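Local structure of putative NADH-depentdent flavin oxidoreductase (Cupriavidus metallidurans, 5OCS) at residues P2-I10 / A309-I320; H38-L47 / R84-I95. The protein binds FMN and probably works as an NAD(P)H-dependent ene-reductase of the Old Yellow Enzyme family, built on a TIM barrel. All coordinates share one frame; numbering follows the deposited sequence.

Interaction 1 of 2, residues P2-I10 / A309-I320; sequences PHLFDPYRI and AEAIIANNEADI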
loop_
_atom_site.group_PDB
_atom_site.type_symbol
_atom_site.label_atom_id
_atom_site.label_comp_id
_atom_site.label_asym_id
_atom_site.label_seq_id
_atom_site.Cartn_x
_atom_site.Cartn_y
_atom_site.Cartn_z
ATOM N N PRO D 2 -29.865 -4.384 -6.842
ATOM C CA PRO D 2 -28.579 -4.381 -6.145
ATOM C C PRO D 2 -27.484 -3.555 -6.854
ATOM O O PRO D 2 -27.465 -3.436 -8.089
ATOM C CB PRO D 2 -28.208 -5.883 -6.082
ATOM C CG PRO D 2 -29.086 -6.575 -7.056
ATOM C CD PRO D 2 -29.948 -5.551 -7.738
ATOM N N HIS D 3 -26.593 -2.970 -6.057
ATOM C CA HIS D 3 -25.433 -2.206 -6.571
ATOM C C HIS D 3 -24.139 -2.669 -5.933
ATOM O O HIS D 3 -24.160 -3.209 -4.827
ATOM C CB HIS D 3 -25.609 -0.731 -6.284
ATOM C CG HIS D 3 -26.802 -0.173 -6.960
ATOM N ND1 HIS D 3 -26.820 0.074 -8.312
ATOM C CD2 HIS D 3 -28.049 0.073 -6.508
ATOM C CE1 HIS D 3 -28.020 0.508 -8.654
ATOM N NE2 HIS D 3 -28.783 0.511 -7.577
ATOM N N LEU D 4 -23.026 -2.403 -6.624
ATOM C CA LEU D 4 -21.690 -2.765 -6.122
ATOM C C LEU D 4 -21.404 -2.268 -4.695
ATOM O O LEU D 4 -20.822 -2.991 -3.857
ATOM C CB LEU D 4 -20.644 -2.232 -7.075
ATOM C CG LEU D 4 -19.212 -2.712 -6.816
ATOM C CD1 LEU D 4 -19.088 -4.198 -7.065
ATOM C CD2 LEU D 4 -18.286 -1.921 -7.690
ATOM N N PHE D 5 -21.822 -1.021 -4.439
ATOM C CA PHE D 5 -21.609 -0.403 -3.152
ATOM C C PHE D 5 -22.740 -0.558 -2.142
ATOM O O PHE D 5 -22.693 0.067 -1.118
ATOM C CB PHE D 5 -21.138 1.056 -3.314
ATOM C CG PHE D 5 -19.735 1.150 -3.768
ATOM C CD1 PHE D 5 -18.712 1.043 -2.821
ATOM C CD2 PHE D 5 -19.393 1.213 -5.124
ATOM C CE1 PHE D 5 -17.398 1.060 -3.207
ATOM C CE2 PHE D 5 -18.054 1.252 -5.514
ATOM C CZ PHE D 5 -17.061 1.155 -4.547
ATOM N N ASP D 6 -23.662 -1.499 -2.345
ATOM C CA ASP D 6 -24.573 -1.891 -1.294
ATOM C C ASP D 6 -23.847 -2.688 -0.240
ATOM O O ASP D 6 -23.023 -3.557 -0.577
ATOM C CB ASP D 6 -25.656 -2.821 -1.791
ATOM C CG ASP D 6 -26.619 -2.174 -2.730
ATOM O OD1 ASP D 6 -26.668 -0.945 -2.836
ATOM O OD2 ASP D 6 -27.340 -2.955 -3.365
ATOM N N PRO D 7 -24.171 -2.444 1.041
ATOM C CA PRO D 7 -23.742 -3.373 2.080
ATOM C C PRO D 7 -24.247 -4.757 1.814
ATOM O O PRO D 7 -25.254 -4.952 1.128
ATOM C CB PRO D 7 -24.397 -2.814 3.351
ATOM C CG PRO D 7 -24.551 -1.387 3.077
ATOM C CD PRO D 7 -24.849 -1.271 1.607
ATOM N N TYR D 8 -23.539 -5.750 2.319
ATOM C CA TYR D 8 -23.976 -7.118 2.159
ATOM C C TYR D 8 -23.494 -7.871 3.380
ATOM O O TYR D 8 -22.956 -7.247 4.309
ATOM C CB TYR D 8 -23.446 -7.667 0.836
ATOM C CG TYR D 8 -24.095 -8.939 0.364
ATOM C CD1 TYR D 8 -25.438 -8.987 0.017
ATOM C CD2 TYR D 8 -23.359 -10.115 0.273
ATOM C CE1 TYR D 8 -26.021 -10.162 -0.427
ATOM C CE2 TYR D 8 -23.947 -11.296 -0.156
ATOM C CZ TYR D 8 -25.273 -11.308 -0.505
ATOM O OH TYR D 8 -25.810 -12.511 -0.924
ATOM N N ARG D 9 -23.758 -9.164 3.420
ATOM C CA ARG D 9 -23.532 -10.012 4.569
ATOM C C ARG D 9 -23.307 -11.442 4.079
ATOM O O ARG D 9 -23.992 -11.897 3.142
ATOM C CB ARG D 9 -24.772 -9.991 5.450
ATOM C CG ARG D 9 -24.607 -10.667 6.801
ATOM C CD ARG D 9 -25.882 -10.662 7.652
ATOM N NE ARG D 9 -27.088 -11.105 6.946
ATOM C CZ ARG D 9 -27.357 -12.354 6.544
ATOM N NH1 ARG D 9 -26.500 -13.363 6.738
ATOM N NH2 ARG D 9 -28.505 -12.599 5.913
ATOM N N ILE D 10 -22.363 -12.132 4.711
ATOM C CA ILE D 10 -22.151 -13.567 4.523
ATOM C C ILE D 10 -22.127 -14.169 5.914
ATOM O O ILE D 10 -21.311 -13.785 6.737
ATOM C CB ILE D 10 -20.883 -13.884 3.708
ATOM C CG1 ILE D 10 -19.666 -13.090 4.197
ATOM C CG2 ILE D 10 -21.132 -13.566 2.238
ATOM C CD1 ILE D 10 -18.348 -13.528 3.591
ATOM N N ALA D 309 -17.919 -4.237 -12.964
ATOM C CA ALA D 309 -18.325 -4.818 -11.690
ATOM C C ALA D 309 -19.769 -4.474 -11.299
ATOM O O ALA D 309 -20.525 -5.340 -10.878
ATOM C CB ALA D 309 -17.363 -4.379 -10.610
ATOM N N GLU D 310 -20.155 -3.204 -11.456
ATOM C CA GLU D 310 -21.516 -2.769 -11.179
ATOM C C GLU D 310 -22.505 -3.624 -11.985
ATOM O O GLU D 310 -23.534 -4.088 -11.449
ATOM C CB GLU D 310 -21.659 -1.286 -11.532
ATOM C CG GLU D 310 -23.070 -0.693 -11.487
ATOM C CD GLU D 310 -23.732 -0.781 -10.124
ATOM O OE1 GLU D 310 -23.057 -1.024 -9.088
ATOM O OE2 GLU D 310 -24.956 -0.582 -10.060
ATOM N N ALA D 311 -22.183 -3.826 -13.257
ATOM C CA ALA D 311 -23.099 -4.548 -14.130
ATOM C C ALA D 311 -23.270 -5.993 -13.676
ATOM O O ALA D 311 -24.408 -6.531 -13.685
ATOM C CB ALA D 311 -22.645 -4.512 -15.584
ATOM N N ILE D 312 -22.165 -6.641 -13.299
ATOM C CA ILE D 312 -22.257 -7.991 -12.729
ATOM C C ILE D 312 -23.252 -7.989 -11.568
ATOM O O ILE D 312 -24.064 -8.888 -11.449
ATOM C CB ILE D 312 -20.867 -8.556 -12.330
ATOM C CG1 ILE D 312 -20.088 -8.935 -13.604
ATOM C CG2 ILE D 312 -20.989 -9.726 -11.348
ATOM C CD1 ILE D 312 -18.607 -9.175 -13.359
ATOM N N ILE D 313 -23.180 -7.012 -10.667
ATOM C CA ILE D 313 -24.090 -7.045 -9.534
ATOM C C ILE D 313 -25.510 -6.677 -9.965
ATOM O O ILE D 313 -26.486 -7.337 -9.561
ATOM C CB ILE D 313 -23.624 -6.097 -8.425
ATOM C CG1 ILE D 313 -22.211 -6.500 -7.913
ATOM C CG2 ILE D 313 -24.628 -6.036 -7.307
ATOM C CD1 ILE D 313 -22.075 -7.888 -7.330
ATOM N N ALA D 314 -25.619 -5.604 -10.745
ATOM C CA ALA D 314 -26.939 -5.042 -11.100
ATOM C C ALA D 314 -27.713 -5.988 -12.006
ATOM O O ALA D 314 -28.939 -6.056 -11.917
ATOM C CB ALA D 314 -26.788 -3.675 -11.742
ATOM N N ASN D 315 -26.985 -6.773 -12.816
ATOM C CA ASN D 315 -27.584 -7.798 -13.666
ATOM C C ASN D 315 -27.787 -9.157 -12.958
ATOM O O ASN D 315 -28.067 -10.171 -13.615
ATOM C CB ASN D 315 -26.735 -7.935 -14.952
ATOM C CG ASN D 315 -27.495 -8.581 -16.113
ATOM O OD1 ASN D 315 -28.727 -8.386 -16.268
ATOM N ND2 ASN D 315 -26.768 -9.362 -16.947
ATOM N N ASN D 316 -27.659 -9.189 -11.630
ATOM C CA ASN D 316 -27.923 -10.360 -10.828
ATOM C C ASN D 316 -27.068 -11.584 -11.204
ATOM O O ASN D 316 -27.536 -12.729 -11.119
ATOM C CB ASN D 316 -29.429 -10.686 -10.868
ATOM C CG ASN D 316 -30.261 -9.632 -10.153
ATOM O OD1 ASN D 316 -30.181 -9.513 -8.952
ATOM N ND2 ASN D 316 -31.043 -8.861 -10.897
ATOM N N GLU D 317 -25.835 -11.327 -11.657
ATOM C CA GLU D 317 -24.907 -12.398 -12.022
ATOM C C GLU D 317 -24.190 -12.942 -10.788
ATOM O O GLU D 317 -23.786 -14.084 -10.799
ATOM C CB GLU D 317 -23.900 -11.957 -13.085
ATOM C CG GLU D 317 -24.515 -11.659 -14.444
ATOM C CD GLU D 317 -23.571 -11.033 -15.454
ATOM O OE1 GLU D 317 -22.381 -11.401 -15.512
ATOM O OE2 GLU D 317 -24.024 -10.174 -16.233
ATOM N N ALA D 318 -24.016 -12.116 -9.749
ATOM C CA ALA D 318 -23.324 -12.512 -8.526
ATOM C C ALA D 318 -23.733 -11.560 -7.409
ATOM O O ALA D 318 -24.215 -10.460 -7.687
ATOM C CB ALA D 318 -21.798 -12.499 -8.720
ATOM N N ASP D 319 -23.547 -11.987 -6.170
ATOM C CA ASP D 319 -23.776 -11.144 -4.996
ATOM C C ASP D 319 -22.527 -10.426 -4.513
ATOM O O ASP D 319 -22.622 -9.333 -3.939
ATOM C CB ASP D 319 -24.319 -12.009 -3.880
ATOM C CG ASP D 319 -25.525 -12.788 -4.317
ATOM O OD1 ASP D 319 -26.485 -12.091 -4.687
ATOM O OD2 ASP D 319 -25.499 -14.028 -4.338
ATOM N N ILE D 320 -21.377 -11.046 -4.743
ATOM C CA ILE D 320 -20.081 -10.487 -4.374
ATOM C C ILE D 320 -19.170 -10.723 -5.567
ATOM O O ILE D 320 -19.272 -11.777 -6.237
ATOM C CB ILE D 320 -19.537 -11.195 -3.129
ATOM C CG1 ILE D 320 -20.408 -10.856 -1.904
ATOM C CG2 ILE D 320 -18.075 -10.812 -2.899
ATOM C CD1 ILE D 320 -20.110 -11.720 -0.716
HETATM O O HOH W 1 -22.501 0.766 -6.821
#
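The carboxylate of Glu310 takes two N-H groups from the N-terminal segment, one on each oxygen. His3 ND1 donates to the syn lone pair of Glu310 OE2 at 2.6 Å along a nearly straight line (167°). The imidazole and carboxylate planes lie only 7° apart. The backbone N of Leu4 reaches Glu310 OE1 at 2.8 Å, also from the syn side but tilted somewhat out of the carboxylate plane. A bend at chi2 (60°) curls the glutamate off its helix toward both donors. A water donates to OE1 and accepts from Phe5 N, extending the grip into the type I turn of His3 to Asp6.

Below this polar layer, Leu4 sets CD2 on Ala309 CB (3.9 Å) and CD1 against Ile313 CG1, while Ile313 CG2 lies 3.8 Å from Pro2 CB. The helix ends in a Schellman motif with Asn316 as C-prime residue. Farther on, strand 8-10, paired with 13-15 in an N-terminal beta hairpin, packs at the start of the eighth TIM-barrel strand, 320-323. Tyr8 lays its ring over the Asp319 backbone O; the Asp319 carboxylate itself is held by Lys290. Ile320 meets Tyr8 CD2 through CG1 and Ile10 CG2 through CD1 (3.6 Å). With both oxygens bonded to N-H groups, Glu310 is probably ionised, and its pairing would favour a protonated His3.

Interaction 2 of 2, residues H38-L47 / R84-I95; sequences HMIHLGQMAL and RVLGAVRNHSPI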
loop_
_atom_site.group_PDB
_atom_site.type_symbol
_atom_site.label_atom_id
_atom_site.label_comp_id
_atom_site.label_asym_id
_atom_site.label_seq_id
_atom_site.Cartn_x
_atom_site.Cartn_y
_atom_site.Cartn_z
ATOM N N HIS D 38 4.151 -9.477 3.735
ATOM C CA HIS D 38 2.740 -9.654 4.028
ATOM C C HIS D 38 2.176 -8.486 4.791
ATOM O O HIS D 38 1.035 -8.092 4.551
ATOM C CB HIS D 38 2.445 -10.943 4.763
ATOM C CG HIS D 38 2.711 -12.146 3.932
ATOM N ND1 HIS D 38 3.937 -12.743 3.883
ATOM C CD2 HIS D 38 1.933 -12.815 3.060
ATOM C CE1 HIS D 38 3.909 -13.744 3.018
ATOM N NE2 HIS D 38 2.687 -13.823 2.529
ATOM N N MET D 39 2.949 -7.916 5.697
ATOM C CA MET D 39 2.570 -6.657 6.354
ATOM C C MET D 39 2.259 -5.549 5.341
ATOM O O MET D 39 1.217 -4.889 5.388
ATOM C CB MET D 39 3.719 -6.206 7.285
ATOM C CG MET D 39 3.466 -4.905 8.025
ATOM S SD MET D 39 2.127 -5.055 9.217
ATOM C CE MET D 39 2.935 -6.032 10.496
ATOM N N ILE D 40 3.199 -5.318 4.442
ATOM C CA ILE D 40 3.061 -4.250 3.418
ATOM C C ILE D 40 1.899 -4.529 2.452
ATOM O O ILE D 40 1.027 -3.664 2.191
ATOM C CB ILE D 40 4.376 -4.126 2.601
ATOM C CG1 ILE D 40 5.521 -3.730 3.549
ATOM C CG2 ILE D 40 4.192 -3.121 1.465
ATOM C CD1 ILE D 40 6.940 -3.771 2.994
ATOM N N HIS D 41 1.822 -5.763 2.000
ATOM C CA HIS D 41 0.797 -6.167 1.020
ATOM C C HIS D 41 -0.596 -6.256 1.577
ATOM O O HIS D 41 -1.543 -5.644 1.042
ATOM C CB HIS D 41 1.230 -7.498 0.411
ATOM C CG HIS D 41 0.209 -8.108 -0.487
ATOM N ND1 HIS D 41 -0.155 -7.547 -1.689
ATOM C CD2 HIS D 41 -0.560 -9.206 -0.326
ATOM C CE1 HIS D 41 -1.075 -8.305 -2.253
ATOM N NE2 HIS D 41 -1.360 -9.296 -1.432
ATOM N N LEU D 42 -0.753 -7.027 2.648
ATOM C CA LEU D 42 -2.059 -7.159 3.292
ATOM C C LEU D 42 -2.484 -5.863 3.938
ATOM O O LEU D 42 -3.682 -5.512 3.940
ATOM C CB LEU D 42 -2.079 -8.355 4.282
ATOM C CG LEU D 42 -2.001 -9.730 3.613
ATOM C CD1 LEU D 42 -1.985 -10.798 4.682
ATOM C CD2 LEU D 42 -3.142 -10.015 2.626
ATOM N N GLY D 43 -1.523 -5.084 4.436
ATOM C CA GLY D 43 -1.877 -3.736 4.918
ATOM C C GLY D 43 -2.506 -2.859 3.836
ATOM O O GLY D 43 -3.598 -2.266 4.055
ATOM N N GLN D 44 -1.884 -2.806 2.647
ATOM C CA GLN D 44 -2.502 -2.086 1.495
ATOM C C GLN D 44 -3.868 -2.612 1.180
ATOM O O GLN D 44 -4.808 -1.850 0.981
ATOM C CB GLN D 44 -1.744 -2.285 0.164
ATOM C CG GLN D 44 -0.458 -1.582 0.095
ATOM C CD GLN D 44 0.330 -2.099 -1.094
ATOM O OE1 GLN D 44 0.016 -1.776 -2.252
ATOM N NE2 GLN D 44 1.326 -2.927 -0.821
ATOM N N MET D 45 -3.956 -3.919 1.003
ATOM C CA MET D 45 -5.226 -4.506 0.630
ATOM C C MET D 45 -6.319 -4.146 1.645
ATOM O O MET D 45 -7.436 -3.776 1.259
ATOM C CB MET D 45 -5.085 -6.029 0.507
ATOM C CG MET D 45 -4.244 -6.542 -0.638
ATOM S SD MET D 45 -4.700 -6.034 -2.312
ATOM C CE MET D 45 -3.707 -4.616 -2.583
ATOM N N ALA D 46 -5.980 -4.218 2.943
ATOM C CA ALA D 46 -6.927 -3.974 4.009
ATOM C C ALA D 46 -7.392 -2.517 4.081
ATOM O O ALA D 46 -8.450 -2.268 4.682
ATOM C CB ALA D 46 -6.358 -4.416 5.363
ATOM N N LEU D 47 -6.622 -1.584 3.509
ATOM C CA LEU D 47 -6.946 -0.160 3.493
ATOM C C LEU D 47 -7.582 0.339 2.207
ATOM O O LEU D 47 -7.768 1.550 2.019
ATOM C CB LEU D 47 -5.659 0.622 3.806
ATOM C CG LEU D 47 -5.177 0.291 5.246
ATOM C CD1 LEU D 47 -3.804 0.895 5.529
ATOM C CD2 LEU D 47 -6.124 0.691 6.353
ATOM N N ARG D 84 1.037 -11.198 13.723
ATOM C CA ARG D 84 1.683 -9.865 13.688
ATOM C C ARG D 84 1.118 -8.995 12.573
ATOM O O ARG D 84 0.805 -7.820 12.780
ATOM C CB ARG D 84 3.184 -9.971 13.541
ATOM C CG ARG D 84 3.873 -10.468 14.808
ATOM C CD ARG D 84 5.421 -10.340 14.717
ATOM N NE ARG D 84 6.034 -11.441 13.975
ATOM C CZ ARG D 84 6.299 -12.667 14.472
ATOM N NH1 ARG D 84 6.839 -13.580 13.681
ATOM N NH2 ARG D 84 6.014 -12.999 15.741
ATOM N N VAL D 85 0.936 -9.590 11.412
ATOM C CA VAL D 85 0.316 -8.897 10.275
ATOM C C VAL D 85 -1.117 -8.518 10.583
ATOM O O VAL D 85 -1.532 -7.358 10.370
ATOM C CB VAL D 85 0.365 -9.765 8.996
ATOM C CG1 VAL D 85 -0.324 -9.054 7.847
ATOM C CG2 VAL D 85 1.805 -10.029 8.590
ATOM N N LEU D 86 -1.902 -9.474 11.075
ATOM C CA LEU D 86 -3.308 -9.166 11.390
ATOM C C LEU D 86 -3.453 -8.064 12.431
ATOM O O LEU D 86 -4.359 -7.270 12.366
ATOM C CB LEU D 86 -4.052 -10.418 11.902
ATOM C CG LEU D 86 -4.230 -11.505 10.872
ATOM C CD1 LEU D 86 -4.612 -12.822 11.548
ATOM C CD2 LEU D 86 -5.293 -11.097 9.844
ATOM N N GLY D 87 -2.559 -8.014 13.411
ATOM C CA GLY D 87 -2.688 -7.004 14.457
ATOM C C GLY D 87 -2.532 -5.580 13.916
ATOM O O GLY D 87 -3.226 -4.637 14.358
ATOM N N ALA D 88 -1.657 -5.434 12.934
ATOM C CA ALA D 88 -1.463 -4.164 12.239
ATOM C C ALA D 88 -2.712 -3.820 11.427
ATOM O O ALA D 88 -3.202 -2.686 11.404
ATOM C CB ALA D 88 -0.312 -4.278 11.310
ATOM N N VAL D 89 -3.225 -4.809 10.723
ATOM C CA VAL D 89 -4.497 -4.608 10.030
ATOM C C VAL D 89 -5.585 -4.115 10.971
ATOM O O VAL D 89 -6.276 -3.120 10.677
ATOM C CB VAL D 89 -4.944 -5.842 9.246
ATOM C CG1 VAL D 89 -6.401 -5.733 8.772
ATOM C CG2 VAL D 89 -4.002 -6.090 8.075
ATOM N N ARG D 90 -5.779 -4.808 12.087
ATOM C CA ARG D 90 -6.796 -4.407 13.044
ATOM C C ARG D 90 -6.635 -3.021 13.672
ATOM O O ARG D 90 -7.637 -2.354 13.996
ATOM C CB ARG D 90 -6.966 -5.452 14.152
ATOM C CG ARG D 90 -7.276 -6.877 13.711
ATOM C CD ARG D 90 -8.362 -7.026 12.681
ATOM N NE ARG D 90 -8.742 -8.452 12.506
ATOM C CZ ARG D 90 -9.776 -8.836 11.748
ATOM N NH1 ARG D 90 -10.460 -7.941 11.033
ATOM N NH2 ARG D 90 -10.114 -10.119 11.691
ATOM N N ASN D 91 -5.406 -2.570 13.778
ATOM C CA ASN D 91 -5.136 -1.212 14.254
ATOM C C ASN D 91 -5.607 -0.145 13.319
ATOM O O ASN D 91 -5.832 0.963 13.773
ATOM C CB ASN D 91 -3.615 -1.049 14.518
ATOM C CG ASN D 91 -3.215 -1.545 15.876
ATOM O OD1 ASN D 91 -4.018 -1.545 16.805
ATOM N ND2 ASN D 91 -1.949 -1.909 16.019
ATOM N N HIS D 92 -5.819 -0.479 12.039
ATOM C CA HIS D 92 -6.005 0.546 10.999
ATOM C C HIS D 92 -7.221 0.403 10.102
ATOM O O HIS D 92 -7.614 1.388 9.501
ATOM C CB HIS D 92 -4.745 0.630 10.145
ATOM C CG HIS D 92 -3.572 1.074 10.932
ATOM N ND1 HIS D 92 -3.508 2.343 11.465
ATOM C CD2 HIS D 92 -2.473 0.421 11.357
ATOM C CE1 HIS D 92 -2.401 2.444 12.179
ATOM N NE2 HIS D 92 -1.756 1.291 12.122
ATOM N N SER D 93 -7.824 -0.776 10.040
ATOM C CA SER D 93 -8.866 -1.044 9.056
ATOM C C SER D 93 -10.128 -1.662 9.627
ATOM O O SER D 93 -10.062 -2.494 10.513
ATOM C CB SER D 93 -8.322 -1.963 7.983
ATOM O OG SER D 93 -9.354 -2.413 7.114
ATOM N N PRO D 94 -11.294 -1.325 9.054
ATOM C CA PRO D 94 -12.535 -2.016 9.447
ATOM C C PRO D 94 -12.876 -3.223 8.551
ATOM O O PRO D 94 -13.880 -3.848 8.776
ATOM C CB PRO D 94 -13.603 -0.944 9.203
ATOM C CG PRO D 94 -13.089 -0.211 8.038
ATOM C CD PRO D 94 -11.571 -0.223 8.108
ATOM N N ILE D 95 -12.037 -3.557 7.583
ATOM C CA ILE D 95 -12.350 -4.594 6.627
ATOM C C ILE D 95 -12.550 -5.959 7.289
ATOM O O ILE D 95 -11.992 -6.268 8.348
ATOM C CB ILE D 95 -11.246 -4.686 5.529
ATOM C CG1 ILE D 95 -11.801 -5.309 4.242
ATOM C CG2 ILE D 95 -10.008 -5.420 6.068
ATOM C CD1 ILE D 95 -10.913 -5.136 3.040
#
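Met39 and Val85 begin the packing of two neighbouring outer helices of the TIM barrel, 36-46 and 76-92. They run in roughly the same direction, and the axes of their parts 38-46 and 84-92 approach to 9.3 Å and cross at -33°. The dense part faces the barrel wall. There Val85 straddles the turn at His38 and Met39, with CG1 3.7 Å from His38 O and CG2 3.8 Å from Met39 N; the Leu42 side chain crosses that of Val85 at about a right angle and touches CG1 with CD1. One helical turn on, Val89 directs CG1 at Ala46 CB (3.7 Å), and Gly43 adds only backbone to the interface. Leu42 and Val89 continue inward to Ile55 and Val97 of the barrel strands.

The outer side is looser. In one of its two conformers Met39 bends at chi2 and chi3, bringing SD and CE near Ala88, a provisional contact, and the exposed Arg84 turns its guanidinium away. The second subunit borders the contact at several points, including Ala88 and, near the C-terminal ends, His92 and Leu47: its Asp36 bonds His92 NE2 and its Trp37 packs on Leu47. Ser93 donates from OG to Ala46 O at 2.6 Å from above the carbonyl plane, its chi1 of 171° turning the hydroxyl away from its own N, while the same OG accepts from Ile95 N at 3.0 Å in an ST turn.

In the fold
From the N terminus, the chain first lays down the segment 2-10, whose partner in interaction 1 comes 299 residues later; that contact therefore closes a loop holding nearly all of the barrel. Interaction 2 is nested inside it, a short closure in which helices 36-46 and 76-92 flank the excursion through strand 52-59. The two do not touch, their centres lying about 25 Å apart and their nearest atoms about 10 Å. Interaction 1 joins the N-terminal loop to helix 306-314 and the hairpin strand 8-10 to the start of the eighth strand, whereas interaction 2 joins the first two outer helices beside the dimer interface. One contact thus links the chain's start to its last barrel strand, the other neighbouring early helices.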